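Local structure of ubiquitin-conjugating ligase MGC351130 (Homo sapiens, 1YRV) at residues H21-A24 against Y25-H29; L28-D31 against F32-K36; V89-I92 against T93-H97; L112-P115 against E116-N119; T120-L124 against S125-L129. The protein catalyses the covalent attachment of ubiquitin to other proteins as an E2 enzyme charged by E1 through a thioester, here as its N-terminal UBC core. All coordinates share one frame; numbering follows the deposited sequence.

Interaction 1: residues H21-A24 against Y25-H29; sequences HGRA and YLLLH
Three i-to-i+4 backbone hydrogen bonds join G22, R23 and A24 to L26, L27 and L28 as the chain winds into its first helical turn, with the CA atoms of R23 and L26 5.3 Å apart. G22 holds the N-cap position, and its O accepts from L26 N at 2.9 Å with an N-H...O angle of 161°. The next bond, L27 N to R23 O, is 3.0 Å long, and L28 N to A24 O is 2.9 Å. Side-chain contact is sparse by comparison. L26 lies back over the helix start: its CG comes within 3.2 Å of G22 O, and its CD1 branch goes on to H21 O at 3.4 Å. With CG set beside its own backbone N (chi1 -71°), L27 leans toward the preceding turn, where CD1 meets the aliphatic CG of R23 at 4.1 Å; the arginine chain bends away beyond that point. A24 and Y25 turn to other parts of the fold, packing on M53 and M52 respectively, and L28 also reaches M53. The contact is therefore backbone-led: main-chain bonds define the turn, while leucine CG atoms and methyls lie against its carbonyl oxygens and the apolar stem of R23 adds a single light touch.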
loop_
_atom_site.group_PDB
_atom_site.type_symbol
_atom_site.label_atom_id
_atom_site.label_comp_id
_atom_site.label_asym_id
_atom_site.label_seq_id
_atom_site.Cartn_x
_atom_site.Cartn_y
_atom_site.Cartn_z
ATOM N N HIS A 21 -10.108 10.779 -21.599
ATOM C CA HIS A 21 -9.078 11.787 -21.819
ATOM C C HIS A 21 -8.616 12.480 -20.533
ATOM O O HIS A 21 -7.785 13.385 -20.588
ATOM C CB HIS A 21 -9.542 12.874 -22.825
ATOM C CG HIS A 21 -9.878 12.351 -24.196
ATOM N ND1 HIS A 21 -9.177 11.327 -24.798
ATOM C CD2 HIS A 21 -10.835 12.723 -25.078
ATOM C CE1 HIS A 21 -9.693 11.089 -25.989
ATOM N NE2 HIS A 21 -10.699 11.918 -26.187
ATOM N N GLY A 22 -9.140 12.074 -19.384
ATOM C CA GLY A 22 -8.727 12.704 -18.137
ATOM C C GLY A 22 -7.275 12.422 -17.827
ATOM O O GLY A 22 -6.766 11.351 -18.182
ATOM N N ARG A 23 -6.626 13.380 -17.183
ATOM C CA ARG A 23 -5.228 13.309 -16.783
ATOM C C ARG A 23 -4.937 12.048 -15.950
ATOM O O ARG A 23 -4.123 11.202 -16.316
ATOM C CB ARG A 23 -4.911 14.545 -15.955
ATOM C CG ARG A 23 -3.464 14.756 -15.673
ATOM C CD ARG A 23 -2.877 15.664 -16.704
ATOM N NE ARG A 23 -1.450 15.690 -16.494
ATOM C CZ ARG A 23 -0.541 15.909 -17.424
ATOM N NH1 ARG A 23 -0.861 16.152 -18.692
ATOM N NH2 ARG A 23 0.714 15.831 -17.065
ATOM N N ALA A 24 -5.598 11.961 -14.801
ATOM C CA ALA A 24 -5.480 10.801 -13.901
ATOM C C ALA A 24 -5.708 9.482 -14.643
ATOM O O ALA A 24 -4.917 8.563 -14.513
ATOM C CB ALA A 24 -6.479 10.902 -12.809
ATOM N N TYR A 25 -6.807 9.381 -15.379
ATOM C CA TYR A 25 -7.083 8.167 -16.115
ATOM C C TYR A 25 -5.949 7.789 -17.055
ATOM O O TYR A 25 -5.550 6.639 -17.093
ATOM C CB TYR A 25 -8.393 8.297 -16.909
ATOM C CG TYR A 25 -8.697 7.102 -17.782
ATOM C CD1 TYR A 25 -9.282 5.981 -17.253
ATOM C CD2 TYR A 25 -8.303 7.069 -19.114
ATOM C CE1 TYR A 25 -9.460 4.841 -18.004
ATOM C CE2 TYR A 25 -8.482 5.937 -19.892
ATOM C CZ TYR A 25 -9.070 4.809 -19.313
ATOM O OH TYR A 25 -9.288 3.656 -20.054
ATOM N N LEU A 26 -5.431 8.746 -17.819
ATOM C CA LEU A 26 -4.340 8.446 -18.757
ATOM C C LEU A 26 -3.019 8.032 -18.089
ATOM O O LEU A 26 -2.261 7.186 -18.614
ATOM C CB LEU A 26 -4.110 9.638 -19.686
ATOM C CG LEU A 26 -5.264 9.939 -20.660
ATOM C CD1 LEU A 26 -5.087 11.341 -21.224
ATOM C CD2 LEU A 26 -5.288 8.897 -21.796
ATOM N N LEU A 27 -2.744 8.650 -16.943
ATOM C CA LEU A 27 -1.563 8.335 -16.164
ATOM C C LEU A 27 -1.702 6.911 -15.607
ATOM O O LEU A 27 -0.765 6.106 -15.665
ATOM C CB LEU A 27 -1.407 9.332 -15.015
ATOM C CG LEU A 27 -0.993 10.786 -15.380
ATOM C CD1 LEU A 27 -1.210 11.664 -14.146
ATOM C CD2 LEU A 27 0.486 10.884 -15.837
ATOM N N LEU A 28 -2.867 6.606 -15.056
ATOM C CA LEU A 28 -3.069 5.276 -14.501
ATOM C C LEU A 28 -3.089 4.235 -15.616
ATOM O O LEU A 28 -2.646 3.100 -15.426
ATOM C CB LEU A 28 -4.352 5.223 -13.666
ATOM C CG LEU A 28 -4.252 5.930 -12.309
ATOM C CD1 LEU A 28 -5.636 6.045 -11.682
ATOM C CD2 LEU A 28 -3.302 5.193 -11.406
ATOM N N HIS A 29 -3.597 4.629 -16.778
ATOM C CA HIS A 29 -3.627 3.744 -17.923
ATOM C C HIS A 29 -2.217 3.385 -18.317
ATOM O O HIS A 29 -1.916 2.215 -18.527
ATOM C CB HIS A 29 -4.312 4.383 -19.117
ATOM C CG HIS A 29 -4.604 3.408 -20.202
ATOM N ND1 HIS A 29 -5.786 2.704 -20.247
ATOM C CD2 HIS A 29 -3.815 2.887 -21.163
ATOM C CE1 HIS A 29 -5.704 1.784 -21.190
ATOM N NE2 HIS A 29 -4.519 1.868 -21.759
#

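Interaction 2: residues L28-D31 against F32-K36; sequences LHRD and FCDLK
R30 and D34, one turn apart on the helix, meet through the aliphatic part of the arginine. From CB the R30 chain goes to CG, which lies 4.1 Å from D34 OD1. It then bends at chi2 and chi3 (chi3 58°), a fold that carries the guanidinium back to its neighbour D31. There NE approaches D31 OD1 at 3.0 Å and NH1 reaches the same oxygen at 2.7 Å, a side-on salt bridge in which both nitrogens come from one face of the carboxylate plane. D34 OD1 stands 4.5 Å from R30 NE but well out of the guanidinium plane, so any attraction there is probably of charge alone, without an N-H aimed at it. The other D31 oxygen, OD2, is hydrogen-bonded outside the helix, to Y82 OH, so the carboxylate is gripped at both ends. On another side of the helix C33 SG sits 4.8 Å from the centroid of the H29 ring, approaching obliquely. F32 is turned to W55, which it meets edge-to-face, while CD of K36 lies above one ring face, toward its rim. Beneath these side chains the backbone bonds run from F32 N to L28 O (2.8 Å) through L35 N to D31 O (2.9 Å). This is a regular alpha-helical i-to-i+4 pattern, here in the N-terminal helix of the UBC fold, with D31 facing the start of helix 124-135.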
loop_
_atom_site.group_PDB
_atom_site.type_symbol
_atom_site.label_atom_id
_atom_site.label_comp_id
_atom_site.label_asym_id
_atom_site.label_seq_id
_atom_site.Cartn_x
_atom_site.Cartn_y
_atom_site.Cartn_z
ATOM N N LEU A 28 -2.867 6.606 -15.056
ATOM C CA LEU A 28 -3.069 5.276 -14.501
ATOM C C LEU A 28 -3.089 4.235 -15.616
ATOM O O LEU A 28 -2.646 3.100 -15.426
ATOM C CB LEU A 28 -4.352 5.223 -13.666
ATOM C CG LEU A 28 -4.252 5.930 -12.309
ATOM C CD1 LEU A 28 -5.636 6.045 -11.682
ATOM C CD2 LEU A 28 -3.302 5.193 -11.406
ATOM N N HIS A 29 -3.597 4.629 -16.778
ATOM C CA HIS A 29 -3.627 3.744 -17.923
ATOM C C HIS A 29 -2.217 3.385 -18.317
ATOM O O HIS A 29 -1.916 2.215 -18.527
ATOM C CB HIS A 29 -4.312 4.383 -19.117
ATOM C CG HIS A 29 -4.604 3.408 -20.202
ATOM N ND1 HIS A 29 -5.786 2.704 -20.247
ATOM C CD2 HIS A 29 -3.815 2.887 -21.163
ATOM C CE1 HIS A 29 -5.704 1.784 -21.190
ATOM N NE2 HIS A 29 -4.519 1.868 -21.759
ATOM N N ARG A 30 -1.367 4.393 -18.459
ATOM C CA ARG A 30 0.028 4.162 -18.785
ATOM C C ARG A 30 0.651 3.334 -17.654
ATOM O O ARG A 30 1.210 2.279 -17.903
ATOM C CB ARG A 30 0.775 5.479 -18.935
ATOM C CG ARG A 30 2.279 5.300 -19.056
ATOM C CD ARG A 30 3.039 6.511 -18.453
ATOM N NE ARG A 30 2.704 6.711 -17.051
ATOM C CZ ARG A 30 2.899 7.843 -16.373
ATOM N NH1 ARG A 30 2.561 7.964 -15.064
ATOM N NH2 ARG A 30 3.450 8.865 -16.992
ATOM N N ASP A 31 0.546 3.800 -16.414
ATOM C CA ASP A 31 1.099 3.060 -15.293
ATOM C C ASP A 31 0.730 1.587 -15.259
ATOM O O ASP A 31 1.570 0.760 -14.942
ATOM C CB ASP A 31 0.653 3.668 -13.974
ATOM C CG ASP A 31 1.343 4.981 -13.665
ATOM O OD1 ASP A 31 2.245 5.381 -14.432
ATOM O OD2 ASP A 31 0.966 5.607 -12.642
ATOM N N PHE A 32 -0.527 1.260 -15.529
ATOM C CA PHE A 32 -0.968 -0.135 -15.518
ATOM C C PHE A 32 -0.272 -0.962 -16.590
ATOM O O PHE A 32 0.107 -2.101 -16.355
ATOM C CB PHE A 32 -2.466 -0.211 -15.725
ATOM C CG PHE A 32 -3.064 -1.539 -15.371
ATOM C CD1 PHE A 32 -4.219 -1.979 -16.009
ATOM C CD2 PHE A 32 -2.499 -2.349 -14.388
ATOM C CE1 PHE A 32 -4.806 -3.219 -15.667
ATOM C CE2 PHE A 32 -3.083 -3.590 -14.042
ATOM C CZ PHE A 32 -4.231 -4.019 -14.681
ATOM N N CYS A 33 -0.105 -0.402 -17.780
ATOM C CA CYS A 33 0.600 -1.132 -18.838
ATOM C C CYS A 33 2.035 -1.419 -18.381
ATOM O O CYS A 33 2.574 -2.481 -18.655
ATOM C CB CYS A 33 0.676 -0.312 -20.121
ATOM S SG CYS A 33 -0.884 -0.068 -20.924
ATOM N N ASP A 34 2.635 -0.454 -17.691
ATOM C CA ASP A 34 3.990 -0.593 -17.195
ATOM C C ASP A 34 4.100 -1.673 -16.131
ATOM O O ASP A 34 5.056 -2.426 -16.101
ATOM C CB ASP A 34 4.465 0.724 -16.595
ATOM C CG ASP A 34 4.811 1.752 -17.635
ATOM O OD1 ASP A 34 5.069 2.917 -17.227
ATOM O OD2 ASP A 34 4.837 1.415 -18.846
ATOM N N LEU A 35 3.108 -1.705 -15.259
ATOM C CA LEU A 35 3.044 -2.639 -14.173
ATOM C C LEU A 35 2.940 -4.017 -14.775
ATOM O O LEU A 35 3.647 -4.932 -14.373
ATOM C CB LEU A 35 1.824 -2.354 -13.333
ATOM C CG LEU A 35 1.948 -2.648 -11.854
ATOM C CD1 LEU A 35 0.896 -3.638 -11.455
ATOM C CD2 LEU A 35 3.347 -3.102 -11.531
ATOM N N LYS A 36 2.067 -4.168 -15.755
ATOM C CA LYS A 36 1.938 -5.451 -16.393
ATOM C C LYS A 36 3.238 -5.864 -17.061
ATOM O O LYS A 36 3.679 -6.988 -16.876
ATOM C CB LYS A 36 0.768 -5.423 -17.357
ATOM C CG LYS A 36 -0.518 -5.215 -16.575
ATOM C CD LYS A 36 -1.765 -5.459 -17.378
ATOM C CE LYS A 36 -1.814 -4.551 -18.544
ATOM N NZ LYS A 36 -3.175 -4.579 -19.124
#

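Interaction 3: residues V89-I92 against T93-H97; sequences VKFI and TIPFH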
loop_
_atom_site.group_PDB
_atom_site.type_symbol
_atom_site.label_atom_id
_atom_site.label_comp_id
_atom_site.label_asym_id
_atom_site.label_seq_id
_atom_site.Cartn_x
_atom_site.Cartn_y
_atom_site.Cartn_z
ATOM N N VAL A 89 -4.562 4.730 0.515
ATOM C CA VAL A 89 -4.383 3.297 0.673
ATOM C C VAL A 89 -4.975 2.861 2.018
ATOM O O VAL A 89 -4.767 3.506 3.062
ATOM C CB VAL A 89 -2.858 2.904 0.619
ATOM C CG1 VAL A 89 -2.671 1.438 0.988
ATOM C CG2 VAL A 89 -2.288 3.173 -0.770
ATOM N N LYS A 90 -5.723 1.771 1.972
ATOM C CA LYS A 90 -6.316 1.224 3.162
ATOM C C LYS A 90 -6.225 -0.277 3.179
ATOM O O LYS A 90 -6.300 -0.934 2.133
ATOM C CB LYS A 90 -7.773 1.627 3.271
ATOM C CG LYS A 90 -7.960 3.063 3.672
ATOM C CD LYS A 90 -9.424 3.465 3.587
ATOM C CE LYS A 90 -9.600 4.935 3.983
ATOM N NZ LYS A 90 -9.013 5.199 5.366
ATOM N N PHE A 91 -6.049 -0.809 4.388
ATOM C CA PHE A 91 -5.985 -2.242 4.601
ATOM C C PHE A 91 -7.414 -2.746 4.648
ATOM O O PHE A 91 -8.210 -2.251 5.425
ATOM C CB PHE A 91 -5.290 -2.532 5.923
ATOM C CG PHE A 91 -3.890 -2.960 5.757
ATOM C CD1 PHE A 91 -3.600 -4.282 5.524
ATOM C CD2 PHE A 91 -2.857 -2.032 5.788
ATOM C CE1 PHE A 91 -2.305 -4.683 5.303
ATOM C CE2 PHE A 91 -1.547 -2.421 5.567
ATOM C CZ PHE A 91 -1.270 -3.749 5.331
ATOM N N ILE A 92 -7.738 -3.723 3.812
ATOM C CA ILE A 92 -9.085 -4.263 3.787
ATOM C C ILE A 92 -9.475 -4.729 5.189
ATOM O O ILE A 92 -10.568 -4.412 5.678
ATOM C CB ILE A 92 -9.188 -5.417 2.762
ATOM C CG1 ILE A 92 -9.256 -4.825 1.353
ATOM C CG2 ILE A 92 -10.404 -6.283 3.051
ATOM C CD1 ILE A 92 -8.686 -5.700 0.268
ATOM N N THR A 93 -8.577 -5.471 5.840
ATOM C CA THR A 93 -8.825 -5.941 7.203
ATOM C C THR A 93 -7.723 -5.402 8.090
ATOM O O THR A 93 -6.568 -5.788 7.944
ATOM C CB THR A 93 -8.825 -7.466 7.295
ATOM O OG1 THR A 93 -9.668 -8.005 6.275
ATOM C CG2 THR A 93 -9.379 -7.899 8.625
ATOM N N ILE A 94 -8.089 -4.493 8.996
ATOM C CA ILE A 94 -7.132 -3.882 9.905
ATOM C C ILE A 94 -6.201 -4.952 10.436
ATOM O O ILE A 94 -6.651 -5.918 11.047
ATOM C CB ILE A 94 -7.841 -3.200 11.073
ATOM C CG1 ILE A 94 -8.658 -2.012 10.550
ATOM C CG2 ILE A 94 -6.827 -2.764 12.115
ATOM C CD1 ILE A 94 -9.506 -1.340 11.608
ATOM N N PRO A 95 -4.886 -4.801 10.179
ATOM C CA PRO A 95 -3.844 -5.735 10.612
ATOM C C PRO A 95 -3.214 -5.305 11.929
ATOM O O PRO A 95 -3.363 -4.160 12.344
ATOM C CB PRO A 95 -2.858 -5.664 9.468
ATOM C CG PRO A 95 -2.857 -4.179 9.186
ATOM C CD PRO A 95 -4.326 -3.798 9.247
ATOM N N PHE A 96 -2.530 -6.234 12.589
ATOM C CA PHE A 96 -1.838 -5.948 13.845
ATOM C C PHE A 96 -0.457 -5.495 13.362
ATOM O O PHE A 96 0.446 -6.306 13.159
ATOM C CB PHE A 96 -1.717 -7.215 14.690
ATOM C CG PHE A 96 -1.170 -6.964 16.061
ATOM C CD1 PHE A 96 -0.014 -7.602 16.497
ATOM C CD2 PHE A 96 -1.842 -6.125 16.939
ATOM C CE1 PHE A 96 0.458 -7.411 17.803
ATOM C CE2 PHE A 96 -1.373 -5.930 18.247
ATOM C CZ PHE A 96 -0.232 -6.570 18.675
ATOM N N HIS A 97 -0.300 -4.190 13.171
ATOM C CA HIS A 97 0.923 -3.652 12.599
ATOM C C HIS A 97 1.267 -2.343 13.272
ATOM O O HIS A 97 0.403 -1.531 13.537
ATOM C CB HIS A 97 0.690 -3.478 11.085
ATOM C CG HIS A 97 1.921 -3.123 10.311
ATOM N ND1 HIS A 97 2.618 -1.956 10.541
ATOM C CD2 HIS A 97 2.598 -3.795 9.358
ATOM C CE1 HIS A 97 3.686 -1.933 9.766
ATOM N NE2 HIS A 97 3.702 -3.032 9.036
#
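P95 sets its CG over the F91 ring, the side chains crossing at about a right angle where the chain leaves strand 88-91. P95 CG is 3.7 Å from the ring centroid and 12° off the ring normal, a CH-pi contact almost centred on one face. P95 CD completes the approach nearer the root of the side chain, lying 3.6 Å from F91 CG. The chain curls through I92, T93 and I94 to bring P95 back to the ring. Alongside, the side chains of I92 and T93 cross obliquely, I92 CG2 lying 3.7 Å from T93 OG1. F91 also packs on F72 and L74 of strand 71-77. The F91 side chain is about 10 Å from that of C108, the predicted thioester cysteine. Backbone bonds of F91 to G105 and I92 to Q73 tie the strand end to the fold. No hydrogen bond being found between 89-92 and 93-97, their contact rests on dispersion and the CH-pi interaction, slightly positive proline C-H groups facing the aromatic pi cloud.

Interaction 4: residues L112-P115 against E116-N119; sequences LDNP and EKWN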
loop_
_atom_site.group_PDB
_atom_site.type_symbol
_atom_site.label_atom_id
_atom_site.label_comp_id
_atom_site.label_asym_id
_atom_site.label_seq_id
_atom_site.Cartn_x
_atom_site.Cartn_y
_atom_site.Cartn_z
ATOM N N LEU A 112 2.586 9.440 1.568
ATOM C CA LEU A 112 1.159 9.319 1.432
ATOM C C LEU A 112 0.449 10.308 2.317
ATOM O O LEU A 112 -0.622 10.803 1.967
ATOM C CB LEU A 112 0.708 7.908 1.781
ATOM C CG LEU A 112 0.981 6.795 0.773
ATOM C CD1 LEU A 112 0.248 5.590 1.295
ATOM C CD2 LEU A 112 0.460 7.134 -0.647
ATOM N N ASP A 113 1.070 10.624 3.447
ATOM C CA ASP A 113 0.471 11.525 4.433
ATOM C C ASP A 113 1.130 12.871 4.512
ATOM O O ASP A 113 0.528 13.832 4.970
ATOM C CB ASP A 113 0.534 10.901 5.824
ATOM C CG ASP A 113 0.082 9.466 5.834
ATOM O OD1 ASP A 113 -0.817 9.130 5.055
ATOM O OD2 ASP A 113 0.620 8.675 6.626
ATOM N N ASN A 114 2.378 12.945 4.090
ATOM C CA ASN A 114 3.059 14.217 4.145
ATOM C C ASN A 114 3.089 14.810 2.738
ATOM O O ASN A 114 3.736 14.268 1.855
ATOM C CB ASN A 114 4.472 14.016 4.676
ATOM C CG ASN A 114 5.164 15.323 4.970
ATOM O OD1 ASN A 114 4.790 16.383 4.447
ATOM N ND2 ASN A 114 6.201 15.256 5.786
ATOM N N PRO A 115 2.369 15.930 2.514
ATOM C CA PRO A 115 2.304 16.598 1.209
ATOM C C PRO A 115 3.685 16.890 0.635
ATOM O O PRO A 115 3.899 16.741 -0.561
ATOM C CB PRO A 115 1.509 17.864 1.511
ATOM C CG PRO A 115 0.574 17.423 2.588
ATOM C CD PRO A 115 1.520 16.629 3.493
ATOM N N GLU A 116 4.617 17.275 1.504
ATOM C CA GLU A 116 5.967 17.589 1.095
ATOM C C GLU A 116 6.721 16.365 0.651
ATOM O O GLU A 116 7.742 16.483 -0.015
ATOM C CB GLU A 116 6.712 18.259 2.247
ATOM C CG GLU A 116 5.977 19.444 2.870
ATOM C CD GLU A 116 6.907 20.284 3.741
ATOM O OE1 GLU A 116 7.940 20.763 3.209
ATOM O OE2 GLU A 116 6.618 20.467 4.951
ATOM N N LYS A 117 6.213 15.192 1.021
ATOM C CA LYS A 117 6.848 13.930 0.672
ATOM C C LYS A 117 6.316 13.327 -0.613
ATOM O O LYS A 117 6.977 12.502 -1.216
ATOM C CB LYS A 117 6.718 12.922 1.826
ATOM C CG LYS A 117 7.933 12.853 2.749
ATOM C CD LYS A 117 8.292 14.197 3.332
ATOM C CE LYS A 117 9.638 14.159 4.119
ATOM N NZ LYS A 117 10.836 13.812 3.249
ATOM N N TRP A 118 5.138 13.741 -1.053
ATOM C CA TRP A 118 4.619 13.212 -2.300
ATOM C C TRP A 118 5.532 13.631 -3.445
ATOM O O TRP A 118 6.219 14.642 -3.370
ATOM C CB TRP A 118 3.209 13.732 -2.549
ATOM C CG TRP A 118 2.675 13.326 -3.876
ATOM C CD1 TRP A 118 2.311 14.152 -4.911
ATOM C CD2 TRP A 118 2.432 11.991 -4.322
ATOM N NE1 TRP A 118 1.858 13.410 -5.965
ATOM C CE2 TRP A 118 1.915 12.074 -5.633
ATOM C CE3 TRP A 118 2.601 10.721 -3.740
ATOM C CZ2 TRP A 118 1.558 10.955 -6.375
ATOM C CZ3 TRP A 118 2.246 9.598 -4.479
ATOM C CH2 TRP A 118 1.726 9.727 -5.788
ATOM N N ASN A 119 5.559 12.839 -4.502
ATOM C CA ASN A 119 6.399 13.169 -5.639
ATOM C C ASN A 119 5.662 12.693 -6.887
ATOM O O ASN A 119 5.169 11.560 -6.934
ATOM C CB ASN A 119 7.752 12.466 -5.508
ATOM C CG ASN A 119 8.779 12.993 -6.479
ATOM O OD1 ASN A 119 8.610 12.935 -7.701
ATOM N ND2 ASN A 119 9.858 13.525 -5.942
HETATM O O HOH W 1 5.634 17.510 -2.857
#
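This is a local turn contact on the surface, in which N114 closes over E116, K117 and W118 just after helix 110-113. The side chain of N114 takes part directly: CG lies anti to the backbone N (chi1 -171°), which lets OD1 accept from E116 N at 3.1 Å, the donor standing above the amide plane by 41°. On its other branch, ND2 lies 3.4 Å from K117 CD, a contact with the aliphatic run of the lysine. N114 thus makes an Asx turn, since its side-chain oxygen binds the backbone N two residues on. Its main-chain O also accepts from K117 N at 2.8 Å, and more weakly from W118 N, which bonds P115 O as well at 3.3 Å. In the UBC fold this loop follows the predicted catalytic cysteine C108, about 10 Å from N114 between side chains. A water donates to both P115 O and W118 O, 3.0 Å from each, bridging the two carbonyls. The indole of W118 turns away from the turn, with NE1 bonded to N83 O and its ring meeting that of Y122.

Interaction 5: residues T120-L124 against S125-L129; sequences TNYTL and SSILL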
loop_
_atom_site.group_PDB
_atom_site.type_symbol
_atom_site.label_atom_id
_atom_site.label_comp_id
_atom_site.label_asym_id
_atom_site.label_seq_id
_atom_site.Cartn_x
_atom_site.Cartn_y
_atom_site.Cartn_z
ATOM N N THR A 120 5.594 13.536 -7.905
ATOM C CA THR A 120 4.866 13.141 -9.108
ATOM C C THR A 120 5.546 12.027 -9.878
ATOM O O THR A 120 5.043 11.559 -10.901
ATOM C CB THR A 120 4.621 14.320 -10.061
ATOM O OG1 THR A 120 5.878 14.788 -10.567
ATOM C CG2 THR A 120 3.883 15.442 -9.342
ATOM N N ASN A 121 6.691 11.601 -9.365
ATOM C CA ASN A 121 7.458 10.522 -9.968
ATOM C C ASN A 121 6.960 9.207 -9.452
ATOM O O ASN A 121 7.363 8.160 -9.941
ATOM C CB ASN A 121 8.912 10.649 -9.608
ATOM C CG ASN A 121 9.607 11.697 -10.419
ATOM O OD1 ASN A 121 9.100 12.818 -10.609
ATOM N ND2 ASN A 121 10.782 11.347 -10.920
ATOM N N TYR A 122 6.117 9.266 -8.432
ATOM C CA TYR A 122 5.535 8.062 -7.877
ATOM C C TYR A 122 4.460 7.489 -8.811
ATOM O O TYR A 122 3.384 8.055 -8.922
ATOM C CB TYR A 122 4.887 8.370 -6.550
ATOM C CG TYR A 122 5.815 8.313 -5.371
ATOM C CD1 TYR A 122 6.283 7.097 -4.897
ATOM C CD2 TYR A 122 6.179 9.475 -4.698
ATOM C CE1 TYR A 122 7.083 7.033 -3.771
ATOM C CE2 TYR A 122 6.979 9.437 -3.575
ATOM C CZ TYR A 122 7.435 8.210 -3.110
ATOM O OH TYR A 122 8.258 8.127 -2.007
ATOM N N THR A 123 4.743 6.373 -9.468
ATOM C CA THR A 123 3.774 5.720 -10.357
ATOM C C THR A 123 3.138 4.519 -9.643
ATOM O O THR A 123 3.591 4.124 -8.577
ATOM C CB THR A 123 4.453 5.177 -11.602
ATOM O OG1 THR A 123 5.385 4.170 -11.198
ATOM C CG2 THR A 123 5.199 6.296 -12.343
ATOM N N LEU A 124 2.104 3.919 -10.229
ATOM C CA LEU A 124 1.488 2.756 -9.589
ATOM C C LEU A 124 2.544 1.740 -9.133
ATOM O O LEU A 124 2.422 1.181 -8.044
ATOM C CB LEU A 124 0.495 2.064 -10.536
ATOM C CG LEU A 124 -0.379 0.900 -10.019
ATOM C CD1 LEU A 124 -1.266 1.346 -8.887
ATOM C CD2 LEU A 124 -1.256 0.357 -11.162
ATOM N N SER A 125 3.551 1.492 -9.984
ATOM C CA SER A 125 4.652 0.563 -9.693
ATOM C C SER A 125 5.472 0.990 -8.479
ATOM O O SER A 125 5.770 0.181 -7.628
ATOM C CB SER A 125 5.593 0.437 -10.897
ATOM O OG SER A 125 4.931 -0.123 -12.002
ATOM N N SER A 126 5.847 2.262 -8.437
ATOM C CA SER A 126 6.633 2.826 -7.347
ATOM C C SER A 126 5.941 2.621 -6.047
ATOM O O SER A 126 6.510 2.118 -5.077
ATOM C CB SER A 126 6.802 4.330 -7.505
ATOM O OG SER A 126 7.703 4.624 -8.524
ATOM N N ILE A 127 4.699 3.074 -6.027
ATOM C CA ILE A 127 3.853 2.975 -4.858
ATOM C C ILE A 127 3.764 1.536 -4.363
ATOM O O ILE A 127 3.806 1.279 -3.167
ATOM C CB ILE A 127 2.452 3.465 -5.204
ATOM C CG1 ILE A 127 2.549 4.905 -5.771
ATOM C CG2 ILE A 127 1.552 3.264 -4.002
ATOM C CD1 ILE A 127 1.234 5.469 -6.224
ATOM N N LEU A 128 3.643 0.600 -5.287
ATOM C CA LEU A 128 3.518 -0.792 -4.899
ATOM C C LEU A 128 4.843 -1.318 -4.321
ATOM O O LEU A 128 4.840 -1.931 -3.257
ATOM C CB LEU A 128 3.026 -1.621 -6.095
ATOM C CG LEU A 128 1.607 -1.282 -6.616
ATOM C CD1 LEU A 128 1.145 -2.178 -7.805
ATOM C CD2 LEU A 128 0.634 -1.480 -5.441
ATOM N N LEU A 129 5.969 -1.056 -4.988
ATOM C CA LEU A 129 7.254 -1.512 -4.474
ATOM C C LEU A 129 7.548 -0.781 -3.182
ATOM O O LEU A 129 7.966 -1.403 -2.206
ATOM C CB LEU A 129 8.396 -1.261 -5.475
ATOM C CG LEU A 129 8.236 -1.840 -6.903
ATOM C CD1 LEU A 129 9.364 -1.356 -7.778
ATOM C CD2 LEU A 129 8.193 -3.389 -6.877
#
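T123 and I127 form the close part of this helix start: I127 N donates to T123 O at 3.0 Å with an N-H...O angle of 173°, and I127 CG1 packs 3.1 Å from the same oxygen. One residue on the pattern recurs: L124 O accepts from L128 N and has L128 CG 3.0 Å away, while L124 CG meets L128 CD1 at 4.1 Å. These leucines are buried, with L124 against F78 and L128 against L35 of helix 23-38. The T123 hydroxyl makes a looser bond. Placed between its own backbone N and carbonyl carbon (chi1 63°), OG1 accepts from S126 N at 3.4 Å, straight at 168° but long and weak. Farther toward the surface Y122 touches S126 CB through CD1 at 3.8 Å, obliquely to its ring. The Y122 ring has aromatic neighbours elsewhere, stacked on F111 and meeting W118. A threonine preceding the first turn and accepting from the N-H three residues on is a classical N-cap, here opening helix 124-135 of the UBC fold.

In the fold
Interactions 1 and 2 are successive turns of helix 23-38, sharing L28 and H29, with centres about 10 Å apart. Interaction 2 touches interaction 5 directly: D31 OD2 probably accepts from L124 N at 3.2 Å, and L35 CD1 packs on L128 CD1 at 3.9 Å, so the two helices are joined where the second begins. Interaction 4 leads along the chain into interaction 5, and K117 O approaches Y122 CE2 at 3.9 Å. Interactions 3 and 4 meet through V89 CG2 and L112 CD1, 4.1 Å apart. F91 and N114, one from each, lie about 10 Å from the predicted active-site C108 between side chains, whereas interactions 1, 2 and 5 lie away from it.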